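Local structure of trans-4-hydroxy-L-proline dehydratase (Clostridioides difficile 70-100-2010, 6VXC) at residues F360-T365 and A425-E430; I382-M387 and Q407-R412; I416-W421 and S730-E735. The protein uses a glycyl radical to dehydrate trans-4-hydroxy-L-proline to (S)-1-pyrroline-5-carboxylate, a step in the anaerobic breakdown of hydroxyproline. All coordinates share one frame; numbering follows the deposited sequence.

Interaction 1: residues F360-T365 and A425-E430; sequences FANINT and AFYNTE
The phenolic OH of Tyr427 takes part in two hydrogen bonds: Asn362 ND2 donates to it at 3.1 Å with an N-H...O angle of 153°, and a second bond joins it to the carbonyl O of Cys454. Tyr427 OH lies close to the Asn362 amide plane, so the bond is in plane but somewhat bent, and the amide and the phenol ring are turned 42° apart. Asn362 sends its CG anti to the backbone N (chi1 -171°), which carries the amide across to meet the tyrosine coming from the opposite direction. ND2 of Asn362 also bonds to Gly453 O, and its OD1 accepts from Asn398 ND2. Asn364 adds only packing, with ND2 4.2 Å from Tyr427 CE2; its OD1 is held by Thr451 N and Gln400 NE2. The segments lie on strands 362-366 and 426-428 of the parallel part of a sheet, with strand 396-401 between them, so side chains alone span the gap. The side chain of Tyr427 lies about 6 Å from that of Cys454, the probable thiyl radical site, and the side chain of Asn362 about 7 Å from that of Glu456, the probable proton acceptor. The buried polar network thus probably helps fix the backbone that carries the cysteine.

Interaction 2: residues I382-M387 and Q407-R412; sequences IILDVM and QKFLKR
Helices 378-390 and 407-418 run almost parallel here, the axes of their short segments 11° apart in direction and 11.4 Å apart at closest approach. The wide spacing means that long side chains bridge the gap, and the closest CA pair, Leu384 CA and Arg412 CA, is 7.7 Å apart. This is the helix pair of a beta-alpha-beta-alpha-beta succession: strand 362-366, helix 378-390, strand 396-401, helix 407-418 and strand 426-428 follow in order, with the three strands parallel and adjacent in the sheet. Both helices pack on the middle of these three strands, 396-401, where Leu384 and Phe409 each touch Val399. Leu384 reaches between the helices, mainly through one methyl branch: CD1 lies 3.6 Å from Phe409 CE1 and 3.5 Å from Arg412 CG, so it rests against the ring on one hand and the aliphatic part of the arginine on the other. The Leu384 and Arg412 chains pass in opposite directions. Arg412 starts with CG anti to its backbone N (chi1 177°) and bends at chi2, which carries the guanidinium over to the neighbouring helix. There NH2 forms a salt bridge with Asp385 OD1 at 2.9 Å; the bond is nearly straight at 176°, with the oxygen in the guanidinium plane. The charges are shared further, since Asp385 OD2 pairs with Arg324 and Arg412 NH2 with Asp388. A water closes a second path between the two residues, accepting from Arg412 NE at 3.0 Å and donating to Asp385 OD1 at 3.1 Å.

Interaction 3: residues I416-W421 and S730-E735; sequences ISRKGW and SVVQGE
Arg418 NH2 reaches two backbone carbonyls at once, donating to Gly734 O at 2.8 Å and to Val732 O at 2.9 Å. The bonds differ in quality. In the bond to Val732 O the N-H...O angle is 168°, the donor lies in the carbonyl plane, and the oxygen sits near the plane of the guanidinium. In the bond to Gly734 O the angle falls to 133° and the donor stands tilted from the carbonyl plane, a more bent arrangement despite the shorter separation. One terminal nitrogen therefore bridges the carbonyls that flank Gln733, near the beginning of helix 734-750. The arginine gets there by an extended start, with CG and CD both in anti positions, followed by a bend at chi3 (70°) that brings the guanidinium to the carbonyls. Arg418 lies in the last part of helix 407-418, beyond which Gly420 is the first residue to leave helical angles and does so with positive phi. The contact thus joins that helix, in the pyruvate formate lyase-like part of the chain, to the glycine radical region that contributes segment 730-735. Beneath the polar end, the aliphatic stem of Arg418 runs along the Val732 side chain in the opposite sense, with Arg418 CG 3.8 Å from Val732 CG2. Arg418 CD also packs 3.0 Å from Val732 O. Farther out, Met741 of helix 734-750 touches both Arg418 and Val732, and Leu738 also packs on Arg418.

Depth separates the three contacts: interaction 1 is fully buried, centred about 12 Å from the centre of the chain, whereas interactions 2 and 3 are partly buried, their centres about 23 and 26 Å from it. Helix 407-418 serves both outer contacts, using its beginning and middle in interaction 2 and its last part in interaction 3; Ile416 CD1 packs 3.6 Å from Leu384 O. The strands of interaction 1 flank the helix pair in sequence, and Thr365 OG1 meets Ile383 CG2 at 3.4 Å. Their chemistry follows position: amide and phenol groups inside, a charged pair with water at the sheet's helical layer, and arginine on main-chain carbonyls near the surface.

Interaction 1: residues F360-T365 and A425-E430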
loop_
_atom_site.group_PDB
_atom_site.type_symbol
_atom_site.label_atom_id
_atom_site.label_comp_id
_atom_site.label_asym_id
_atom_site.label_seq_id
_atom_site.Cartn_x
_atom_site.Cartn_y
_atom_site.Cartn_z
ATOM N N PHE A 360 3.416 3.527 -2.705
ATOM C CA PHE A 360 3.446 2.102 -2.390
ATOM C C PHE A 360 3.299 1.232 -3.636
ATOM O O PHE A 360 2.537 0.264 -3.649
ATOM C CB PHE A 360 2.363 1.745 -1.359
ATOM C CG PHE A 360 2.527 2.437 -0.055
ATOM C CD1 PHE A 360 2.046 3.716 0.129
ATOM C CD2 PHE A 360 3.182 1.816 0.992
ATOM C CE1 PHE A 360 2.205 4.359 1.321
ATOM C CE2 PHE A 360 3.344 2.461 2.190
ATOM C CZ PHE A 360 2.857 3.743 2.352
ATOM N N ALA A 361 4.058 1.562 -4.677
ATOM C CA ALA A 361 4.107 0.747 -5.888
ATOM C C ALA A 361 5.159 -0.331 -5.654
ATOM O O ALA A 361 6.357 -0.077 -5.754
ATOM C CB ALA A 361 4.420 1.580 -7.122
ATOM N N ASN A 362 4.700 -1.530 -5.335
ATOM C CA ASN A 362 5.534 -2.594 -4.795
ATOM C C ASN A 362 5.940 -3.567 -5.908
ATOM O O ASN A 362 5.090 -4.234 -6.495
ATOM C CB ASN A 362 4.753 -3.296 -3.683
ATOM C CG ASN A 362 5.588 -4.280 -2.898
ATOM O OD1 ASN A 362 6.465 -4.944 -3.434
ATOM N ND2 ASN A 362 5.264 -4.426 -1.618
ATOM N N ILE A 363 7.243 -3.670 -6.166
ATOM C CA ILE A 363 7.788 -4.583 -7.166
ATOM C C ILE A 363 8.410 -5.781 -6.451
ATOM O O ILE A 363 9.168 -5.613 -5.491
ATOM C CB ILE A 363 8.792 -3.850 -8.081
ATOM C CG1 ILE A 363 8.059 -2.725 -8.842
ATOM C CG2 ILE A 363 9.464 -4.833 -9.037
ATOM C CD1 ILE A 363 8.916 -1.849 -9.746
ATOM N N ASN A 364 8.041 -6.994 -6.895
ATOM C CA ASN A 364 8.487 -8.272 -6.344
ATOM C C ASN A 364 9.509 -8.885 -7.315
ATOM O O ASN A 364 9.148 -9.283 -8.426
ATOM C CB ASN A 364 7.306 -9.228 -6.173
ATOM C CG ASN A 364 6.464 -8.986 -4.912
ATOM O OD1 ASN A 364 5.751 -9.889 -4.498
ATOM N ND2 ASN A 364 6.501 -7.777 -4.338
ATOM N N THR A 365 10.763 -8.985 -6.898
ATOM C CA THR A 365 11.837 -9.533 -7.720
ATOM C C THR A 365 12.332 -10.841 -7.112
ATOM O O THR A 365 12.469 -10.961 -5.889
ATOM C CB THR A 365 12.979 -8.498 -7.856
ATOM O OG1 THR A 365 12.493 -7.343 -8.545
ATOM C CG2 THR A 365 14.191 -9.040 -8.627
ATOM N N ALA A 425 12.583 -5.017 1.226
ATOM C CA ALA A 425 11.994 -5.942 2.171
ATOM C C ALA A 425 12.048 -7.350 1.578
ATOM O O ALA A 425 12.194 -7.531 0.367
ATOM C CB ALA A 425 10.550 -5.558 2.488
ATOM N N PHE A 426 11.885 -8.342 2.442
ATOM C CA PHE A 426 11.954 -9.748 2.069
ATOM C C PHE A 426 10.599 -10.406 2.305
ATOM O O PHE A 426 10.031 -10.271 3.388
ATOM C CB PHE A 426 13.047 -10.472 2.878
ATOM C CG PHE A 426 14.428 -9.850 2.743
ATOM C CD1 PHE A 426 14.799 -8.770 3.530
ATOM C CD2 PHE A 426 15.345 -10.356 1.840
ATOM C CE1 PHE A 426 16.065 -8.195 3.410
ATOM C CE2 PHE A 426 16.602 -9.792 1.717
ATOM C CZ PHE A 426 16.966 -8.704 2.498
ATOM N N TYR A 427 10.103 -11.139 1.306
ATOM C CA TYR A 427 8.836 -11.858 1.383
ATOM C C TYR A 427 9.059 -13.341 1.118
ATOM O O TYR A 427 9.853 -13.706 0.249
ATOM C CB TYR A 427 7.802 -11.326 0.368
ATOM C CG TYR A 427 7.502 -9.854 0.490
ATOM C CD1 TYR A 427 6.691 -9.380 1.516
ATOM C CD2 TYR A 427 8.009 -8.947 -0.432
ATOM C CE1 TYR A 427 6.422 -8.031 1.650
ATOM C CE2 TYR A 427 7.746 -7.598 -0.318
ATOM C CZ TYR A 427 6.947 -7.143 0.728
ATOM O OH TYR A 427 6.682 -5.805 0.830
ATOM N N ASN A 428 8.321 -14.182 1.843
ATOM C CA ASN A 428 8.458 -15.639 1.789
ATOM C C ASN A 428 7.561 -16.196 0.685
ATOM O O ASN A 428 6.336 -16.258 0.838
ATOM C CB ASN A 428 8.113 -16.248 3.146
ATOM C CG ASN A 428 8.267 -17.760 3.177
ATOM O OD1 ASN A 428 8.460 -18.396 2.148
ATOM N ND2 ASN A 428 8.220 -18.335 4.378
ATOM N N THR A 429 8.176 -16.613 -0.422
ATOM C CA THR A 429 7.413 -17.128 -1.559
ATOM C C THR A 429 6.529 -18.303 -1.162
ATOM O O THR A 429 5.370 -18.389 -1.595
ATOM C CB THR A 429 8.357 -17.533 -2.692
ATOM O OG1 THR A 429 9.026 -16.376 -3.204
ATOM C CG2 THR A 429 7.597 -18.256 -3.802
ATOM N N GLU A 430 7.050 -19.224 -0.354
ATOM C CA GLU A 430 6.235 -20.379 0.018
ATOM C C GLU A 430 5.053 -19.969 0.885
ATOM O O GLU A 430 3.983 -20.565 0.775
ATOM C CB GLU A 430 7.069 -21.456 0.718
ATOM C CG GLU A 430 7.778 -22.362 -0.297
ATOM C CD GLU A 430 8.923 -21.641 -0.989
ATOM O OE1 GLU A 430 9.818 -21.195 -0.260
ATOM O OE2 GLU A 430 8.904 -21.484 -2.234
#

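Interaction 2: residues I382-M387 and Q407-R412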
loop_
_atom_site.group_PDB
_atom_site.type_symbol
_atom_site.label_atom_id
_atom_site.label_comp_id
_atom_site.label_asym_id
_atom_site.label_seq_id
_atom_site.Cartn_x
_atom_site.Cartn_y
_atom_site.Cartn_z
ATOM N N ILE A 382 19.534 -7.275 -12.753
ATOM C CA ILE A 382 19.510 -5.900 -13.235
ATOM C C ILE A 382 18.659 -5.025 -12.308
ATOM O O ILE A 382 19.060 -3.916 -11.948
ATOM C CB ILE A 382 19.025 -5.844 -14.697
ATOM C CG1 ILE A 382 19.951 -6.636 -15.628
ATOM C CG2 ILE A 382 18.985 -4.421 -15.181
ATOM C CD1 ILE A 382 19.411 -6.769 -17.071
ATOM N N ILE A 383 17.483 -5.513 -11.895
ATOM C CA ILE A 383 16.626 -4.726 -10.998
ATOM C C ILE A 383 17.341 -4.430 -9.679
ATOM O O ILE A 383 17.299 -3.302 -9.172
ATOM C CB ILE A 383 15.291 -5.456 -10.766
ATOM C CG1 ILE A 383 14.474 -5.449 -12.070
ATOM C CG2 ILE A 383 14.519 -4.827 -9.582
ATOM C CD1 ILE A 383 13.270 -6.388 -12.078
ATOM N N LEU A 384 18.017 -5.430 -9.105
ATOM C CA LEU A 384 18.788 -5.176 -7.888
ATOM C C LEU A 384 19.861 -4.113 -8.116
ATOM O O LEU A 384 20.049 -3.223 -7.276
ATOM C CB LEU A 384 19.403 -6.474 -7.365
ATOM C CG LEU A 384 18.469 -7.539 -6.788
ATOM C CD1 LEU A 384 19.276 -8.607 -6.059
ATOM C CD2 LEU A 384 17.425 -6.922 -5.847
ATOM N N ASP A 385 20.541 -4.157 -9.268
ATOM C CA ASP A 385 21.526 -3.122 -9.572
ATOM C C ASP A 385 20.881 -1.739 -9.684
ATOM O O ASP A 385 21.453 -0.749 -9.212
ATOM C CB ASP A 385 22.284 -3.444 -10.865
ATOM C CG ASP A 385 23.285 -4.578 -10.704
ATOM O OD1 ASP A 385 23.686 -4.882 -9.559
ATOM O OD2 ASP A 385 23.671 -5.160 -11.734
ATOM N N VAL A 386 19.720 -1.626 -10.348
ATOM C CA VAL A 386 19.162 -0.282 -10.501
ATOM C C VAL A 386 18.602 0.236 -9.171
ATOM O O VAL A 386 18.734 1.428 -8.862
ATOM C CB VAL A 386 18.123 -0.176 -11.647
ATOM C CG1 VAL A 386 18.085 -1.397 -12.559
ATOM C CG2 VAL A 386 16.746 0.262 -11.160
ATOM N N MET A 387 17.978 -0.624 -8.353
ATOM C CA MET A 387 17.460 -0.095 -7.090
ATOM C C MET A 387 18.607 0.348 -6.182
ATOM O O MET A 387 18.522 1.398 -5.529
ATOM C CB MET A 387 16.547 -1.113 -6.392
ATOM C CG MET A 387 17.237 -2.305 -5.766
ATOM S SD MET A 387 16.165 -3.320 -4.716
ATOM C CE MET A 387 15.879 -2.190 -3.343
ATOM N N GLN A 407 21.358 -18.706 -3.115
ATOM C CA GLN A 407 21.875 -17.918 -2.003
ATOM C C GLN A 407 22.539 -16.633 -2.487
ATOM O O GLN A 407 22.488 -15.614 -1.798
ATOM C CB GLN A 407 22.849 -18.754 -1.170
ATOM C CG GLN A 407 23.217 -18.112 0.166
ATOM C CD GLN A 407 22.106 -18.206 1.195
ATOM O OE1 GLN A 407 20.985 -18.612 0.883
ATOM N NE2 GLN A 407 22.426 -17.857 2.443
ATOM N N LYS A 408 23.141 -16.649 -3.672
ATOM C CA LYS A 408 23.759 -15.435 -4.198
ATOM C C LYS A 408 22.742 -14.304 -4.336
ATOM O O LYS A 408 23.051 -13.139 -4.054
ATOM C CB LYS A 408 24.411 -15.720 -5.552
ATOM C CG LYS A 408 24.953 -14.481 -6.257
ATOM C CD LYS A 408 25.595 -14.818 -7.614
ATOM C CE LYS A 408 26.006 -13.559 -8.363
ATOM N NZ LYS A 408 26.386 -13.852 -9.766
ATOM N N PHE A 409 21.527 -14.626 -4.784
ATOM C CA PHE A 409 20.507 -13.593 -4.935
ATOM C C PHE A 409 20.110 -13.032 -3.575
ATOM O O PHE A 409 20.056 -11.816 -3.385
ATOM C CB PHE A 409 19.292 -14.160 -5.667
ATOM C CG PHE A 409 18.175 -13.156 -5.871
ATOM C CD1 PHE A 409 18.218 -12.261 -6.928
ATOM C CD2 PHE A 409 17.086 -13.112 -5.008
ATOM C CE1 PHE A 409 17.196 -11.342 -7.127
ATOM C CE2 PHE A 409 16.059 -12.182 -5.198
ATOM C CZ PHE A 409 16.119 -11.293 -6.268
ATOM N N LEU A 410 19.853 -13.910 -2.607
ATOM C CA LEU A 410 19.507 -13.434 -1.275
ATOM C C LEU A 410 20.602 -12.535 -0.698
ATOM O O LEU A 410 20.312 -11.482 -0.116
ATOM C CB LEU A 410 19.241 -14.631 -0.357
ATOM C CG LEU A 410 19.098 -14.338 1.136
ATOM C CD1 LEU A 410 17.950 -13.358 1.424
ATOM C CD2 LEU A 410 18.958 -15.646 1.939
ATOM N N LYS A 411 21.871 -12.932 -0.851
ATOM C CA LYS A 411 22.948 -12.156 -0.245
ATOM C C LYS A 411 23.101 -10.796 -0.915
ATOM O O LYS A 411 23.399 -9.802 -0.248
ATOM C CB LYS A 411 24.260 -12.942 -0.275
ATOM C CG LYS A 411 24.277 -14.093 0.748
ATOM C CD LYS A 411 25.608 -14.833 0.777
ATOM C CE LYS A 411 26.731 -13.960 1.331
ATOM N NZ LYS A 411 27.972 -14.768 1.568
ATOM N N ARG A 412 22.899 -10.729 -2.228
ATOM C CA ARG A 412 22.903 -9.438 -2.903
ATOM C C ARG A 412 21.799 -8.532 -2.360
ATOM O O ARG A 412 22.007 -7.325 -2.180
ATOM C CB ARG A 412 22.755 -9.642 -4.408
ATOM C CG ARG A 412 22.676 -8.377 -5.208
ATOM C CD ARG A 412 24.025 -7.689 -5.317
ATOM N NE ARG A 412 23.946 -6.544 -6.221
ATOM C CZ ARG A 412 24.015 -5.284 -5.821
ATOM N NH1 ARG A 412 24.186 -5.022 -4.531
ATOM N NH2 ARG A 412 23.915 -4.294 -6.698
HETATM O O HOH W 1 22.638 -7.680 -8.730
#

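Interaction 3: residues I416-W421 and S730-E735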
loop_
_atom_site.group_PDB
_atom_site.type_symbol
_atom_site.label_atom_id
_atom_site.label_comp_id
_atom_site.label_asym_id
_atom_site.label_seq_id
_atom_site.Cartn_x
_atom_site.Cartn_y
_atom_site.Cartn_z
ATOM N N ILE A 416 22.197 -4.829 -0.149
ATOM C CA ILE A 416 21.521 -3.557 -0.327
ATOM C C ILE A 416 20.820 -3.147 0.965
ATOM O O ILE A 416 20.925 -1.998 1.401
ATOM C CB ILE A 416 20.552 -3.630 -1.523
ATOM C CG1 ILE A 416 21.321 -3.998 -2.807
ATOM C CG2 ILE A 416 19.841 -2.318 -1.706
ATOM C CD1 ILE A 416 20.422 -4.504 -3.961
ATOM N N SER A 417 20.118 -4.085 1.607
ATOM C CA SER A 417 19.417 -3.778 2.857
ATOM C C SER A 417 20.387 -3.247 3.909
ATOM O O SER A 417 20.099 -2.263 4.605
ATOM C CB SER A 417 18.692 -5.036 3.358
ATOM O OG SER A 417 18.043 -4.850 4.609
ATOM N N ARG A 418 21.579 -3.844 3.980
ATOM C CA ARG A 418 22.548 -3.442 4.980
ATOM C C ARG A 418 23.001 -2.003 4.785
ATOM O O ARG A 418 23.476 -1.382 5.733
ATOM C CB ARG A 418 23.749 -4.396 4.909
ATOM C CG ARG A 418 24.924 -4.008 5.761
ATOM C CD ARG A 418 26.014 -5.083 5.751
ATOM N NE ARG A 418 26.720 -5.199 4.478
ATOM C CZ ARG A 418 27.801 -5.957 4.308
ATOM N NH1 ARG A 418 28.399 -6.028 3.135
ATOM N NH2 ARG A 418 28.282 -6.651 5.327
ATOM N N LYS A 419 22.824 -1.436 3.594
ATOM C CA LYS A 419 23.189 -0.036 3.418
ATOM C C LYS A 419 22.267 0.919 4.176
ATOM O O LYS A 419 22.576 2.107 4.266
ATOM C CB LYS A 419 23.226 0.304 1.931
ATOM C CG LYS A 419 24.243 -0.539 1.149
ATOM C CD LYS A 419 24.329 -0.122 -0.293
ATOM C CE LYS A 419 25.307 -1.021 -1.041
ATOM N NZ LYS A 419 25.513 -0.580 -2.446
ATOM N N GLY A 420 21.164 0.440 4.733
ATOM C CA GLY A 420 20.441 1.210 5.731
ATOM C C GLY A 420 19.378 2.168 5.242
ATOM O O GLY A 420 18.984 3.057 6.002
ATOM N N TRP A 421 18.907 2.050 3.999
ATOM C CA TRP A 421 17.772 2.860 3.572
ATOM C C TRP A 421 16.487 2.049 3.432
ATOM O O TRP A 421 15.540 2.502 2.791
ATOM C CB TRP A 421 18.075 3.635 2.284
ATOM C CG TRP A 421 18.438 2.851 1.077
ATOM C CD1 TRP A 421 19.642 2.275 0.819
ATOM C CD2 TRP A 421 17.621 2.612 -0.083
ATOM N NE1 TRP A 421 19.625 1.668 -0.414
ATOM C CE2 TRP A 421 18.394 1.857 -0.987
ATOM C CE3 TRP A 421 16.309 2.953 -0.435
ATOM C CZ2 TRP A 421 17.904 1.438 -2.229
ATOM C CZ3 TRP A 421 15.818 2.536 -1.671
ATOM C CH2 TRP A 421 16.620 1.795 -2.553
ATOM N N SER A 730 27.402 -2.144 13.538
ATOM C CA SER A 730 28.654 -2.871 13.723
ATOM C C SER A 730 28.467 -4.382 13.634
ATOM O O SER A 730 29.432 -5.091 13.327
ATOM C CB SER A 730 29.300 -2.503 15.056
ATOM O OG SER A 730 28.388 -2.663 16.129
ATOM N N VAL A 731 27.251 -4.894 13.873
ATOM C CA VAL A 731 27.053 -6.339 13.936
ATOM C C VAL A 731 26.681 -6.951 12.601
ATOM O O VAL A 731 26.533 -8.177 12.520
ATOM C CB VAL A 731 25.985 -6.711 14.987
ATOM C CG1 VAL A 731 26.366 -6.137 16.326
ATOM C CG2 VAL A 731 24.598 -6.214 14.561
ATOM N N VAL A 732 26.509 -6.153 11.557
ATOM C CA VAL A 732 26.281 -6.679 10.225
ATOM C C VAL A 732 27.478 -6.408 9.306
ATOM O O VAL A 732 27.325 -6.389 8.097
ATOM C CB VAL A 732 24.974 -6.134 9.615
ATOM C CG1 VAL A 732 23.779 -6.568 10.448
ATOM C CG2 VAL A 732 25.026 -4.621 9.484
ATOM N N GLN A 733 28.667 -6.194 9.856
ATOM C CA GLN A 733 29.815 -5.867 9.019
ATOM C C GLN A 733 30.435 -7.126 8.439
ATOM O O GLN A 733 30.339 -8.212 9.014
ATOM C CB GLN A 733 30.869 -5.084 9.805
ATOM C CG GLN A 733 30.502 -3.647 10.004
ATOM C CD GLN A 733 31.247 -2.998 11.147
ATOM O OE1 GLN A 733 31.912 -3.667 11.935
ATOM N NE2 GLN A 733 31.139 -1.677 11.240
ATOM N N GLY A 734 31.075 -6.963 7.283
ATOM C CA GLY A 734 31.806 -8.038 6.645
ATOM C C GLY A 734 30.916 -9.116 6.053
ATOM O O GLY A 734 29.694 -9.009 5.990
ATOM N N GLU A 735 31.575 -10.182 5.594
ATOM C CA GLU A 735 30.852 -11.317 5.032
ATOM C C GLU A 735 30.040 -12.042 6.099
ATOM O O GLU A 735 28.955 -12.546 5.810
ATOM C CB GLU A 735 31.830 -12.294 4.361
ATOM C CG GLU A 735 31.384 -13.760 4.427
ATOM C CD GLU A 735 32.510 -14.763 4.140
ATOM O OE1 GLU A 735 32.970 -14.820 2.979
ATOM O OE2 GLU A 735 32.929 -15.493 5.077
#